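Local coordinates for aldehyde dehydrogenase (Burkholderia thailandensis, PDB 5J6B), which probably oxidises aldehydes to carboxylic acids with NADP as the electron acceptor, as members of the aldehyde dehydrogenase family do, at residues Glu12-Tyr17 with Thr190-Leu195; Gly153-Ile158 with Phe230-Phe235; Pro181-Pro186 with Ser212-His217. All coordinates share one frame; numbering follows the deposited sequence.

Contact 1: residues Glu12-Tyr17 with Thr190-Leu195; sequences ETYPYY and TPIGAL
Tyr14, Tyr17 and Leu195 carry a buried, mainly apolar strand-on-helix contact, in which the N-terminal strand 13-18 lies against the first turn of helix 192-202. It illustrates how aliphatic branches of a helix pack against a strand of a small N-terminal sheet. Leu195 is the main wedge. With CG set beside its own backbone N (chi1 -65°), it sends both methyl groups toward the strand: CD1 reaches CB of Tyr14 at 3.8 Å, while CD2 comes 4.0 Å from CD1 of Tyr17, lying at the edge of that ring and in its plane. The same CD2 is 3.2 Å from the carbonyl O of Pro15, an oxygen that is buried here and has no polar partner in the model.

One turn earlier, Ile192 offers its CG2 branch to one face of the Tyr14 ring. This CH-pi contact places the methyl 4.2 Å from the ring centroid and 24° off the normal, displaced toward the hydroxyl-bearing rim, with CZ the nearest ring atom. The Tyr14 hydroxyl itself is engaged by the backbone N of Lys11. Thr41 and Val43 of strand 39-43 also pack on the Tyr14 side chain.

The polar link between the segments is indirect. A water donates to Leu195 O at 3.0 Å and is hydrogen-bonded to the Tyr17 hydroxyl at 3.0 Å, bridging strand and helix. The direct contacts are thus mainly apolar, with one water joining the Tyr17 phenol to a helix carbonyl.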
loop_
_atom_site.group_PDB
_atom_site.type_symbol
_atom_site.label_atom_id
_atom_site.label_comp_id
_atom_site.label_asym_id
_atom_site.label_seq_id
_atom_site.Cartn_x
_atom_site.Cartn_y
_atom_site.Cartn_z
ATOM N N GLU A 12 16.704 -36.238 -29.193
ATOM C CA GLU A 12 17.079 -36.071 -30.597
ATOM C C GLU A 12 16.227 -35.007 -31.281
ATOM O O GLU A 12 16.717 -34.294 -32.164
ATOM C CB GLU A 12 16.983 -37.411 -31.342
ATOM C CG GLU A 12 18.344 -38.060 -31.612
ATOM C CD GLU A 12 18.256 -39.313 -32.483
ATOM O OE1 GLU A 12 17.150 -39.880 -32.616
ATOM O OE2 GLU A 12 19.294 -39.736 -33.039
ATOM N N THR A 13 14.960 -34.883 -30.888
ATOM C CA THR A 13 14.080 -33.834 -31.382
ATOM C C THR A 13 13.204 -33.337 -30.240
ATOM O O THR A 13 12.873 -34.086 -29.314
ATOM C CB THR A 13 13.168 -34.305 -32.534
ATOM O OG1 THR A 13 12.215 -35.243 -32.024
ATOM C CG2 THR A 13 13.969 -34.968 -33.658
ATOM N N TYR A 14 12.813 -32.071 -30.328
ATOM C CA TYR A 14 11.893 -31.468 -29.383
ATOM C C TYR A 14 10.639 -30.989 -30.100
ATOM O O TYR A 14 10.724 -30.480 -31.223
ATOM C CB TYR A 14 12.548 -30.285 -28.641
ATOM C CG TYR A 14 13.559 -30.732 -27.615
ATOM C CD1 TYR A 14 13.208 -30.873 -26.274
ATOM C CD2 TYR A 14 14.861 -31.035 -27.988
ATOM C CE1 TYR A 14 14.134 -31.305 -25.329
ATOM C CE2 TYR A 14 15.792 -31.462 -27.059
ATOM C CZ TYR A 14 15.425 -31.599 -25.729
ATOM O OH TYR A 14 16.358 -32.032 -24.810
ATOM N N PRO A 15 9.471 -31.134 -29.485
ATOM C CA PRO A 15 8.243 -30.601 -30.082
ATOM C C PRO A 15 8.104 -29.121 -29.765
ATOM O O PRO A 15 8.855 -28.558 -28.969
ATOM C CB PRO A 15 7.151 -31.415 -29.388
ATOM C CG PRO A 15 7.723 -31.583 -27.965
ATOM C CD PRO A 15 9.235 -31.705 -28.141
ATOM N N TYR A 16 7.124 -28.486 -30.396
ATOM C CA TYR A 16 6.648 -27.223 -29.857
ATOM C C TYR A 16 5.335 -27.453 -29.118
ATOM O O TYR A 16 4.756 -28.540 -29.148
ATOM C CB TYR A 16 6.526 -26.133 -30.937
ATOM C CG TYR A 16 5.583 -26.325 -32.109
ATOM C CD1 TYR A 16 4.229 -26.605 -31.926
ATOM C CD2 TYR A 16 6.035 -26.108 -33.410
ATOM C CE1 TYR A 16 3.362 -26.720 -33.014
ATOM C CE2 TYR A 16 5.177 -26.212 -34.503
ATOM C CZ TYR A 16 3.845 -26.526 -34.298
ATOM O OH TYR A 16 2.999 -26.637 -35.380
ATOM N N TYR A 17 4.882 -26.422 -28.411
ATOM C CA TYR A 17 3.704 -26.544 -27.563
ATOM C C TYR A 17 2.603 -25.660 -28.121
ATOM O O TYR A 17 2.720 -24.427 -28.116
ATOM C CB TYR A 17 4.049 -26.219 -26.107
ATOM C CG TYR A 17 4.814 -27.380 -25.551
ATOM C CD1 TYR A 17 6.193 -27.461 -25.704
ATOM C CD2 TYR A 17 4.149 -28.461 -24.975
ATOM C CE1 TYR A 17 6.899 -28.567 -25.244
ATOM C CE2 TYR A 17 4.841 -29.561 -24.519
ATOM C CZ TYR A 17 6.216 -29.610 -24.657
ATOM O OH TYR A 17 6.913 -30.710 -24.210
ATOM N N THR A 190 18.412 -20.570 -28.921
ATOM C CA THR A 190 18.352 -21.224 -27.608
ATOM C C THR A 190 16.913 -21.567 -27.234
ATOM O O THR A 190 16.370 -21.041 -26.258
ATOM C CB THR A 190 18.970 -20.326 -26.528
ATOM O OG1 THR A 190 18.226 -19.101 -26.452
ATOM C CG2 THR A 190 20.441 -20.010 -26.820
ATOM N N PRO A 191 16.274 -22.492 -27.961
ATOM C CA PRO A 191 14.867 -22.807 -27.671
ATOM C C PRO A 191 14.636 -23.956 -26.699
ATOM O O PRO A 191 13.491 -24.154 -26.264
ATOM C CB PRO A 191 14.321 -23.172 -29.064
ATOM C CG PRO A 191 15.495 -23.849 -29.734
ATOM C CD PRO A 191 16.764 -23.221 -29.145
ATOM N N ILE A 192 15.676 -24.721 -26.358
ATOM C CA ILE A 192 15.473 -25.982 -25.648
ATOM C C ILE A 192 14.903 -25.736 -24.260
ATOM O O ILE A 192 13.973 -26.423 -23.825
ATOM C CB ILE A 192 16.786 -26.779 -25.569
ATOM C CG1 ILE A 192 17.330 -27.069 -26.967
ATOM C CG2 ILE A 192 16.553 -28.080 -24.805
ATOM C CD1 ILE A 192 18.745 -27.633 -26.945
ATOM N N GLY A 193 15.481 -24.781 -23.528
ATOM C CA GLY A 193 15.015 -24.533 -22.175
ATOM C C GLY A 193 13.545 -24.164 -22.134
ATOM O O GLY A 193 12.782 -24.694 -21.323
ATOM N N ALA A 194 13.132 -23.254 -23.026
ATOM C CA ALA A 194 11.725 -22.885 -23.156
ATOM C C ALA A 194 10.841 -24.100 -23.424
ATOM O O ALA A 194 9.716 -24.178 -22.917
ATOM C CB ALA A 194 11.553 -21.861 -24.278
ATOM N N LEU A 195 11.328 -25.056 -24.220
ATOM C CA LEU A 195 10.517 -26.230 -24.525
ATOM C C LEU A 195 10.496 -27.232 -23.371
ATOM O O LEU A 195 9.516 -27.963 -23.210
ATOM C CB LEU A 195 11.022 -26.895 -25.812
ATOM C CG LEU A 195 10.871 -26.035 -27.072
ATOM C CD1 LEU A 195 11.598 -26.661 -28.253
ATOM C CD2 LEU A 195 9.394 -25.774 -27.394
HETATM O O HOH W 1 9.891 -30.661 -24.557
#

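Contact 2: residues Gly153-Ile158 with Phe230-Phe235; sequences GPCSFI and FKLLSF. With NDP (NADPH dihydro-nicotinamide-adenine-dinucleotide phosphate), chain F.
Ser156, on strand 155-158, packs against Phe230, which lies just ahead of strand 232-235; the two strands run parallel, their axes 4.8 Å apart at closest and 13° from each other. CB of Ser156 stands over the centre of the Phe230 ring, 3.4 Å from the centroid and 4° off the normal, a nearly ideal CH-pi geometry. The ring's rotation also brings Pro154 O close to its edge. With its OG anti to the backbone N (chi1 176°), Ser156 carries the hydroxyl past the ring toward CD1 of Leu233, and that hydroxyl is satisfied by Phe224 O.

The backbones are stitched by hydrogen bonds from Ser156 N to Leu232 O at 2.8 Å, Ser234 N to Ser156 O at 2.9 Å and Ile158 N to Ser234 O, with Lys231 N to Pro154 O adding another where the strands begin. On the sheet face bearing Phe157, CD1 of that ring meets CB of Ser234 obliquely; the serine hydroxyl is engaged by Lys171.

The looser margin is the Lys231 side chain, partly exposed at this same beginning. It rests its CG 4.2 Å from CA of Gly153, then bends at chi2 and leads its amine away from the strand pair; it packs on Lys458 of a second subunit. The C-terminal ends, by contrast, close on the coenzyme. Ile158 CG2 lies 3.6 Å from CD2 of Phe235, and both residues reach the adenosine ribose: its ring oxygen O4B is 3.2 Å from Phe235 CE2, close to the plane of the ring at its edge. Parallel strands ending at a dinucleotide are the hallmark of the Rossmann-type coenzyme-binding domain of aldehyde dehydrogenases.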
loop_
_atom_site.group_PDB
_atom_site.type_symbol
_atom_site.label_atom_id
_atom_site.label_comp_id
_atom_site.label_asym_id
_atom_site.label_seq_id
_atom_site.Cartn_x
_atom_site.Cartn_y
_atom_site.Cartn_z
ATOM N N GLY A 153 -5.577 -9.875 -21.079
ATOM C CA GLY A 153 -5.932 -10.601 -22.278
ATOM C C GLY A 153 -4.766 -11.458 -22.718
ATOM O O GLY A 153 -3.803 -11.647 -21.971
ATOM N N PRO A 154 -4.828 -12.000 -23.935
ATOM C CA PRO A 154 -3.723 -12.842 -24.422
ATOM C C PRO A 154 -2.436 -12.039 -24.583
ATOM O O PRO A 154 -2.441 -10.918 -25.083
ATOM C CB PRO A 154 -4.237 -13.359 -25.775
ATOM C CG PRO A 154 -5.731 -13.149 -25.749
ATOM C CD PRO A 154 -5.942 -11.923 -24.896
ATOM N N CYS A 155 -1.322 -12.630 -24.163
ATOM C CA CYS A 155 -0.034 -11.953 -24.150
ATOM C C CYS A 155 0.924 -12.581 -25.155
ATOM O O CYS A 155 1.026 -13.804 -25.251
ATOM C CB CYS A 155 0.593 -12.000 -22.758
ATOM S SG CYS A 155 -0.343 -11.057 -21.520
ATOM N N SER A 156 1.639 -11.731 -25.881
ATOM C CA SER A 156 2.705 -12.156 -26.777
ATOM C C SER A 156 4.047 -11.931 -26.078
ATOM O O SER A 156 4.350 -10.810 -25.662
ATOM C CB SER A 156 2.619 -11.378 -28.090
ATOM O OG SER A 156 3.690 -11.690 -28.956
ATOM N N PHE A 157 4.845 -12.995 -25.943
ATOM C CA PHE A 157 6.135 -12.942 -25.263
ATOM C C PHE A 157 7.243 -13.295 -26.248
ATOM O O PHE A 157 7.151 -14.301 -26.960
ATOM C CB PHE A 157 6.194 -13.919 -24.067
ATOM C CG PHE A 157 5.247 -13.586 -22.941
ATOM C CD1 PHE A 157 4.831 -12.271 -22.715
ATOM C CD2 PHE A 157 4.777 -14.591 -22.099
ATOM C CE1 PHE A 157 3.959 -11.965 -21.667
ATOM C CE2 PHE A 157 3.905 -14.297 -21.052
ATOM C CZ PHE A 157 3.495 -12.973 -20.836
ATOM N N ILE A 158 8.308 -12.501 -26.247
ATOM C CA ILE A 158 9.500 -12.739 -27.055
ATOM C C ILE A 158 10.716 -12.602 -26.149
ATOM O O ILE A 158 10.855 -11.599 -25.442
ATOM C CB ILE A 158 9.589 -11.756 -28.236
ATOM C CG1 ILE A 158 8.374 -11.913 -29.164
ATOM C CG2 ILE A 158 10.906 -11.943 -28.989
ATOM C CD1 ILE A 158 8.274 -10.821 -30.241
ATOM N N PHE A 230 -3.721 -10.219 -29.563
ATOM C CA PHE A 230 -2.829 -9.984 -28.433
ATOM C C PHE A 230 -3.116 -8.613 -27.843
ATOM O O PHE A 230 -3.195 -7.624 -28.578
ATOM C CB PHE A 230 -1.362 -10.025 -28.866
ATOM C CG PHE A 230 -0.817 -11.394 -29.149
ATOM C CD1 PHE A 230 -0.861 -12.389 -28.192
ATOM C CD2 PHE A 230 -0.184 -11.648 -30.356
ATOM C CE1 PHE A 230 -0.307 -13.646 -28.454
ATOM C CE2 PHE A 230 0.360 -12.879 -30.625
ATOM C CZ PHE A 230 0.297 -13.887 -29.676
ATOM N N LYS A 231 -3.218 -8.547 -26.514
ATOM C CA LYS A 231 -3.424 -7.296 -25.795
ATOM C C LYS A 231 -2.145 -6.745 -25.174
ATOM O O LYS A 231 -2.133 -5.588 -24.715
ATOM C CB LYS A 231 -4.482 -7.492 -24.702
ATOM C CG LYS A 231 -5.884 -7.715 -25.260
ATOM C CD LYS A 231 -6.438 -6.395 -25.762
ATOM C CE LYS A 231 -7.797 -6.551 -26.410
ATOM N NZ LYS A 231 -8.352 -5.197 -26.740
ATOM N N LEU A 232 -1.072 -7.529 -25.170
ATOM C CA LEU A 232 0.213 -7.120 -24.619
ATOM C C LEU A 232 1.296 -7.772 -25.459
ATOM O O LEU A 232 1.204 -8.966 -25.758
ATOM C CB LEU A 232 0.367 -7.544 -23.144
ATOM C CG LEU A 232 1.785 -7.442 -22.558
ATOM C CD1 LEU A 232 2.224 -5.984 -22.528
ATOM C CD2 LEU A 232 1.870 -8.004 -21.139
ATOM N N LEU A 233 2.283 -6.983 -25.874
ATOM C CA LEU A 233 3.544 -7.497 -26.382
ATOM C C LEU A 233 4.604 -7.203 -25.333
ATOM O O LEU A 233 4.841 -6.038 -25.008
ATOM C CB LEU A 233 3.934 -6.850 -27.710
ATOM C CG LEU A 233 5.400 -7.074 -28.116
ATOM C CD1 LEU A 233 5.691 -8.568 -28.374
ATOM C CD2 LEU A 233 5.783 -6.235 -29.346
ATOM N N SER A 234 5.248 -8.242 -24.812
ATOM C CA SER A 234 6.361 -8.045 -23.889
ATOM C C SER A 234 7.617 -8.642 -24.508
ATOM O O SER A 234 7.728 -9.866 -24.650
ATOM C CB SER A 234 6.072 -8.658 -22.518
ATOM O OG SER A 234 7.176 -8.419 -21.666
ATOM N N PHE A 235 8.571 -7.777 -24.839
ATOM C CA PHE A 235 9.763 -8.146 -25.587
ATOM C C PHE A 235 10.998 -7.936 -24.724
ATOM O O PHE A 235 11.148 -6.886 -24.097
ATOM C CB PHE A 235 9.855 -7.315 -26.873
ATOM C CG PHE A 235 11.178 -7.425 -27.578
ATOM C CD1 PHE A 235 12.232 -6.583 -27.244
ATOM C CD2 PHE A 235 11.360 -8.356 -28.599
ATOM C CE1 PHE A 235 13.456 -6.679 -27.897
ATOM C CE2 PHE A 235 12.585 -8.452 -29.260
ATOM C CZ PHE A 235 13.631 -7.604 -28.906
HETATM P PA NDP F . 17.597 -9.875 -30.362
HETATM O O1A NDP F . 16.972 -8.512 -30.349
HETATM O O2A NDP F . 18.489 -10.095 -31.590
HETATM O O5B NDP F . 16.492 -11.012 -30.343
HETATM C C5B NDP F . 15.668 -11.191 -29.171
HETATM C C4B NDP F . 14.438 -11.946 -29.603
HETATM O O4B NDP F . 13.696 -11.148 -30.552
HETATM C C3B NDP F . 14.705 -13.284 -30.310
HETATM O O3B NDP F . 13.717 -14.231 -29.913
HETATM C C2B NDP F . 14.546 -12.914 -31.787
HETATM O O2B NDP F . 14.173 -14.003 -32.657
HETATM C C1B NDP F . 13.383 -11.944 -31.678
HETATM N N9A NDP F . 13.203 -11.084 -32.847
HETATM C C8A NDP F . 14.151 -10.344 -33.506
HETATM N N7A NDP F . 13.671 -9.601 -34.474
HETATM C C5A NDP F . 12.312 -9.879 -34.461
HETATM C C6A NDP F . 11.236 -9.401 -35.233
HETATM N N6A NDP F . 11.375 -8.557 -36.268
HETATM N N1A NDP F . 9.998 -9.846 -34.929
HETATM C C2A NDP F . 9.859 -10.741 -33.943
HETATM N N3A NDP F . 10.801 -11.286 -33.169
HETATM C C4A NDP F . 12.012 -10.798 -33.468
HETATM O O3 NDP F . 18.533 -10.030 -29.083
HETATM P PN NDP F . 19.404 -11.246 -28.536
HETATM O O1N NDP F . 18.615 -12.507 -28.603
HETATM O O2N NDP F . 20.689 -11.306 -29.339
HETATM O O5D NDP F . 19.755 -10.839 -27.029
HETATM C C5D NDP F . 20.716 -9.834 -26.662
HETATM C C4D NDP F . 19.988 -8.549 -26.352
HETATM O O4D NDP F . 19.053 -8.765 -25.257
HETATM C C3D NDP F . 20.921 -7.410 -25.907
HETATM O O3D NDP F . 20.597 -6.132 -26.445
HETATM C C2D NDP F . 20.726 -7.414 -24.395
HETATM O O2D NDP F . 21.075 -6.236 -23.683
HETATM C C1D NDP F . 19.243 -7.731 -24.307
HETATM N N1N NDP F . 18.930 -8.178 -22.955
HETATM C C2N NDP F . 18.004 -7.520 -22.180
HETATM C C3N NDP F . 17.797 -7.819 -20.879
HETATM C C7N NDP F . 16.725 -7.153 -20.053
HETATM O O7N NDP F . 15.998 -7.883 -19.356
HETATM N N7N NDP F . 16.619 -5.823 -20.067
HETATM C C4N NDP F . 18.682 -8.836 -20.200
HETATM C C5N NDP F . 19.363 -9.693 -21.206
HETATM C C6N NDP F . 19.513 -9.308 -22.459
HETATM P P2B NDP F . 15.270 -15.046 -33.245
HETATM O O1X NDP F . 16.598 -14.840 -32.585
HETATM O O2X NDP F . 14.640 -16.405 -32.948
HETATM O O3X NDP F . 15.350 -14.759 -34.757
#

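Contact 3: residues Pro181-Pro186 with Ser212-His217; sequences PFVLKP and SILPAH. With NDP (NADPH dihydro-nicotinamide-adenine-dinucleotide phosphate), chain F.
Strands 182-185 and 211-213 pair in parallel, with Val183 opposite Ser212 and Leu184 opposite Ile213, through hydrogen bonds from Ser212 N to Phe182 O, Leu184 N to Ser212 O at 2.8 Å and Leu214 N to Leu184 O. Together with helix 192-202 they form a beta-alpha-beta unit. On one face of the pair, Val183 turns CG1 to CD1 of Leu214 at 4.0 Å. The other face brings CB of Leu184 near CG1 of Ile213, where Ala194 and Leu195 of the helix cover the isoleucine.

At the C-terminal end of the pairing, Lys185 and a water join the segments. Lys185 first runs out with CG anti to its backbone N (chi1 -171°), passing 3.4 Å from Leu214 O, then folds at chi3 and chi4 to place NZ beside Ala216 O. There the amine donates to Ala216 O at 2.9 Å, almost in line with the carbonyl, and to Pro186 O at 2.8 Å from above that carbonyl's plane. The water donates to Pro186 O at 2.7 Å and accepts from Ala216 N at 2.8 Å, steadying the same two loop ends.

NZ also hydrogen-bonds to the coenzyme's O2B at 3.0 Å and to O3B, with a weak bond to the 2'-phosphate oxygen O2X. These five acceptors must share the three N-H bonds of a protonated amine. Two protein carbonyls thus help fix an amine whose positive charge probably offsets the phosphate, an arrangement consistent with recognition of NADPH through the group that distinguishes it from NADH.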
loop_
_atom_site.group_PDB
_atom_site.type_symbol
_atom_site.label_atom_id
_atom_site.label_comp_id
_atom_site.label_asym_id
_atom_site.label_seq_id
_atom_site.Cartn_x
_atom_site.Cartn_y
_atom_site.Cartn_z
ATOM N N PRO A 181 -3.571 -15.861 -20.717
ATOM C CA PRO A 181 -3.018 -16.833 -21.671
ATOM C C PRO A 181 -1.890 -16.169 -22.440
ATOM O O PRO A 181 -1.855 -14.947 -22.589
ATOM C CB PRO A 181 -4.205 -17.173 -22.579
ATOM C CG PRO A 181 -5.113 -16.002 -22.474
ATOM C CD PRO A 181 -4.883 -15.341 -21.121
ATOM N N PHE A 182 -0.936 -16.969 -22.902
ATOM C CA PHE A 182 0.197 -16.356 -23.584
ATOM C C PHE A 182 0.730 -17.282 -24.664
ATOM O O PHE A 182 0.522 -18.498 -24.636
ATOM C CB PHE A 182 1.323 -15.988 -22.601
ATOM C CG PHE A 182 1.984 -17.177 -21.967
ATOM C CD1 PHE A 182 3.027 -17.842 -22.616
ATOM C CD2 PHE A 182 1.565 -17.632 -20.728
ATOM C CE1 PHE A 182 3.639 -18.957 -22.041
ATOM C CE2 PHE A 182 2.172 -18.759 -20.136
ATOM C CZ PHE A 182 3.217 -19.413 -20.794
ATOM N N VAL A 183 1.437 -16.678 -25.616
ATOM C CA VAL A 183 2.188 -17.387 -26.643
ATOM C C VAL A 183 3.630 -16.905 -26.554
ATOM O O VAL A 183 3.902 -15.717 -26.766
ATOM C CB VAL A 183 1.613 -17.141 -28.050
ATOM C CG1 VAL A 183 2.351 -18.010 -29.077
ATOM C CG2 VAL A 183 0.118 -17.436 -28.086
ATOM N N LEU A 184 4.552 -17.815 -26.243
ATOM C CA LEU A 184 5.955 -17.454 -26.067
ATOM C C LEU A 184 6.769 -17.851 -27.292
ATOM O O LEU A 184 6.707 -19.001 -27.733
ATOM C CB LEU A 184 6.548 -18.118 -24.823
ATOM C CG LEU A 184 8.072 -18.035 -24.682
ATOM C CD1 LEU A 184 8.564 -16.569 -24.496
ATOM C CD2 LEU A 184 8.526 -18.926 -23.522
ATOM N N LYS A 185 7.539 -16.904 -27.831
ATOM C CA LYS A 185 8.489 -17.214 -28.895
ATOM C C LYS A 185 9.898 -17.049 -28.356
ATOM O O LYS A 185 10.375 -15.913 -28.192
ATOM C CB LYS A 185 8.284 -16.324 -30.124
ATOM C CG LYS A 185 9.128 -16.775 -31.318
ATOM C CD LYS A 185 9.457 -15.618 -32.281
ATOM C CE LYS A 185 10.736 -14.894 -31.876
ATOM N NZ LYS A 185 11.919 -15.816 -31.906
ATOM N N PRO A 186 10.599 -18.133 -28.067
ATOM C CA PRO A 186 11.969 -18.022 -27.565
ATOM C C PRO A 186 12.927 -17.680 -28.696
ATOM O O PRO A 186 12.565 -17.680 -29.877
ATOM C CB PRO A 186 12.246 -19.429 -27.023
ATOM C CG PRO A 186 11.429 -20.317 -27.932
ATOM C CD PRO A 186 10.170 -19.539 -28.229
ATOM N N SER A 212 1.090 -21.393 -25.337
ATOM C CA SER A 212 1.785 -22.011 -26.450
ATOM C C SER A 212 3.219 -21.508 -26.429
ATOM O O SER A 212 3.486 -20.367 -26.039
ATOM C CB SER A 212 1.127 -21.693 -27.804
ATOM O OG SER A 212 -0.169 -22.268 -27.898
ATOM N N ILE A 213 4.144 -22.374 -26.824
ATOM C CA ILE A 213 5.557 -22.029 -26.911
ATOM C C ILE A 213 6.023 -22.455 -28.293
ATOM O O ILE A 213 6.147 -23.653 -28.572
ATOM C CB ILE A 213 6.393 -22.692 -25.806
ATOM C CG1 ILE A 213 5.908 -22.207 -24.431
ATOM C CG2 ILE A 213 7.881 -22.377 -25.997
ATOM C CD1 ILE A 213 6.638 -22.806 -23.274
ATOM N N LEU A 214 6.277 -21.480 -29.159
ATOM C CA LEU A 214 6.471 -21.755 -30.580
ATOM C C LEU A 214 7.798 -21.192 -31.050
ATOM O O LEU A 214 7.938 -19.957 -31.159
ATOM C CB LEU A 214 5.322 -21.160 -31.396
ATOM C CG LEU A 214 3.900 -21.609 -31.046
ATOM C CD1 LEU A 214 2.893 -20.858 -31.896
ATOM C CD2 LEU A 214 3.732 -23.107 -31.241
ATOM N N PRO A 215 8.804 -22.027 -31.322
ATOM C CA PRO A 215 10.004 -21.514 -31.993
ATOM C C PRO A 215 9.657 -20.991 -33.382
ATOM O O PRO A 215 8.839 -21.571 -34.099
ATOM C CB PRO A 215 10.932 -22.731 -32.056
ATOM C CG PRO A 215 10.414 -23.666 -30.960
ATOM C CD PRO A 215 8.924 -23.459 -30.992
ATOM N N ALA A 216 10.265 -19.860 -33.736
ATOM C CA ALA A 216 10.083 -19.239 -35.041
ATOM C C ALA A 216 11.179 -18.198 -35.219
ATOM O O ALA A 216 11.474 -17.443 -34.284
ATOM C CB ALA A 216 8.695 -18.592 -35.166
ATOM N N HIS A 217 11.785 -18.167 -36.403
ATOM C CA HIS A 217 12.791 -17.152 -36.681
ATOM C C HIS A 217 12.137 -15.775 -36.750
ATOM O O HIS A 217 10.930 -15.644 -36.983
ATOM C CB HIS A 217 13.527 -17.452 -37.992
ATOM C CG HIS A 217 14.347 -18.702 -37.942
ATOM N ND1 HIS A 217 15.480 -18.815 -37.165
ATOM C CD2 HIS A 217 14.202 -19.892 -38.572
ATOM C CE1 HIS A 217 15.997 -20.022 -37.318
ATOM N NE2 HIS A 217 15.240 -20.696 -38.166
HETATM P PA NDP F . 17.597 -9.875 -30.362
HETATM O O1A NDP F . 16.972 -8.512 -30.349
HETATM O O2A NDP F . 18.489 -10.095 -31.590
HETATM O O5B NDP F . 16.492 -11.012 -30.343
HETATM C C5B NDP F . 15.668 -11.191 -29.171
HETATM C C4B NDP F . 14.438 -11.946 -29.603
HETATM O O4B NDP F . 13.696 -11.148 -30.552
HETATM C C3B NDP F . 14.705 -13.284 -30.310
HETATM O O3B NDP F . 13.717 -14.231 -29.913
HETATM C C2B NDP F . 14.546 -12.914 -31.787
HETATM O O2B NDP F . 14.173 -14.003 -32.657
HETATM C C1B NDP F . 13.383 -11.944 -31.678
HETATM N N9A NDP F . 13.203 -11.084 -32.847
HETATM C C8A NDP F . 14.151 -10.344 -33.506
HETATM N N7A NDP F . 13.671 -9.601 -34.474
HETATM C C5A NDP F . 12.312 -9.879 -34.461
HETATM C C6A NDP F . 11.236 -9.401 -35.233
HETATM N N6A NDP F . 11.375 -8.557 -36.268
HETATM N N1A NDP F . 9.998 -9.846 -34.929
HETATM C C2A NDP F . 9.859 -10.741 -33.943
HETATM N N3A NDP F . 10.801 -11.286 -33.169
HETATM C C4A NDP F . 12.012 -10.798 -33.468
HETATM O O3 NDP F . 18.533 -10.030 -29.083
HETATM P PN NDP F . 19.404 -11.246 -28.536
HETATM O O1N NDP F . 18.615 -12.507 -28.603
HETATM O O2N NDP F . 20.689 -11.306 -29.339
HETATM O O5D NDP F . 19.755 -10.839 -27.029
HETATM C C5D NDP F . 20.716 -9.834 -26.662
HETATM C C4D NDP F . 19.988 -8.549 -26.352
HETATM O O4D NDP F . 19.053 -8.765 -25.257
HETATM C C3D NDP F . 20.921 -7.410 -25.907
HETATM O O3D NDP F . 20.597 -6.132 -26.445
HETATM C C2D NDP F . 20.726 -7.414 -24.395
HETATM O O2D NDP F . 21.075 -6.236 -23.683
HETATM C C1D NDP F . 19.243 -7.731 -24.307
HETATM N N1N NDP F . 18.930 -8.178 -22.955
HETATM C C2N NDP F . 18.004 -7.520 -22.180
HETATM C C3N NDP F . 17.797 -7.819 -20.879
HETATM C C7N NDP F . 16.725 -7.153 -20.053
HETATM O O7N NDP F . 15.998 -7.883 -19.356
HETATM N N7N NDP F . 16.619 -5.823 -20.067
HETATM C C4N NDP F . 18.682 -8.836 -20.200
HETATM C C5N NDP F . 19.363 -9.693 -21.206
HETATM C C6N NDP F . 19.513 -9.308 -22.459
HETATM P P2B NDP F . 15.270 -15.046 -33.245
HETATM O O1X NDP F . 16.598 -14.840 -32.585
HETATM O O2X NDP F . 14.640 -16.405 -32.948
HETATM O O3X NDP F . 15.350 -14.759 -34.757
HETATM O O HOH W 2 12.391 -19.432 -31.903
#

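Overall arrangement
Contacts 2 and 3 belong to one sheet, since strands 155-158 and 182-185 are neighbours in it: Phe157 O lies 2.8 Å from Lys185 N, a probable hydrogen bond, and the two centres are 10 Å apart. Both touch the adenosine half of NADPH. Contact 1 extends the series outward, its centre 11 Å from that of contact 3. Tyr17 O is 2.8 Å from Ile213 N, probably bonding the N-terminal strand to contact 3, while helix 192-202, which supplies one side of contact 1, packs on Ile213. Contact 1 stays off the coenzyme: the side chain of Leu195 is about 12 Å from the bound NADPH. The centres of contacts 1 and 2 are 20 Å apart.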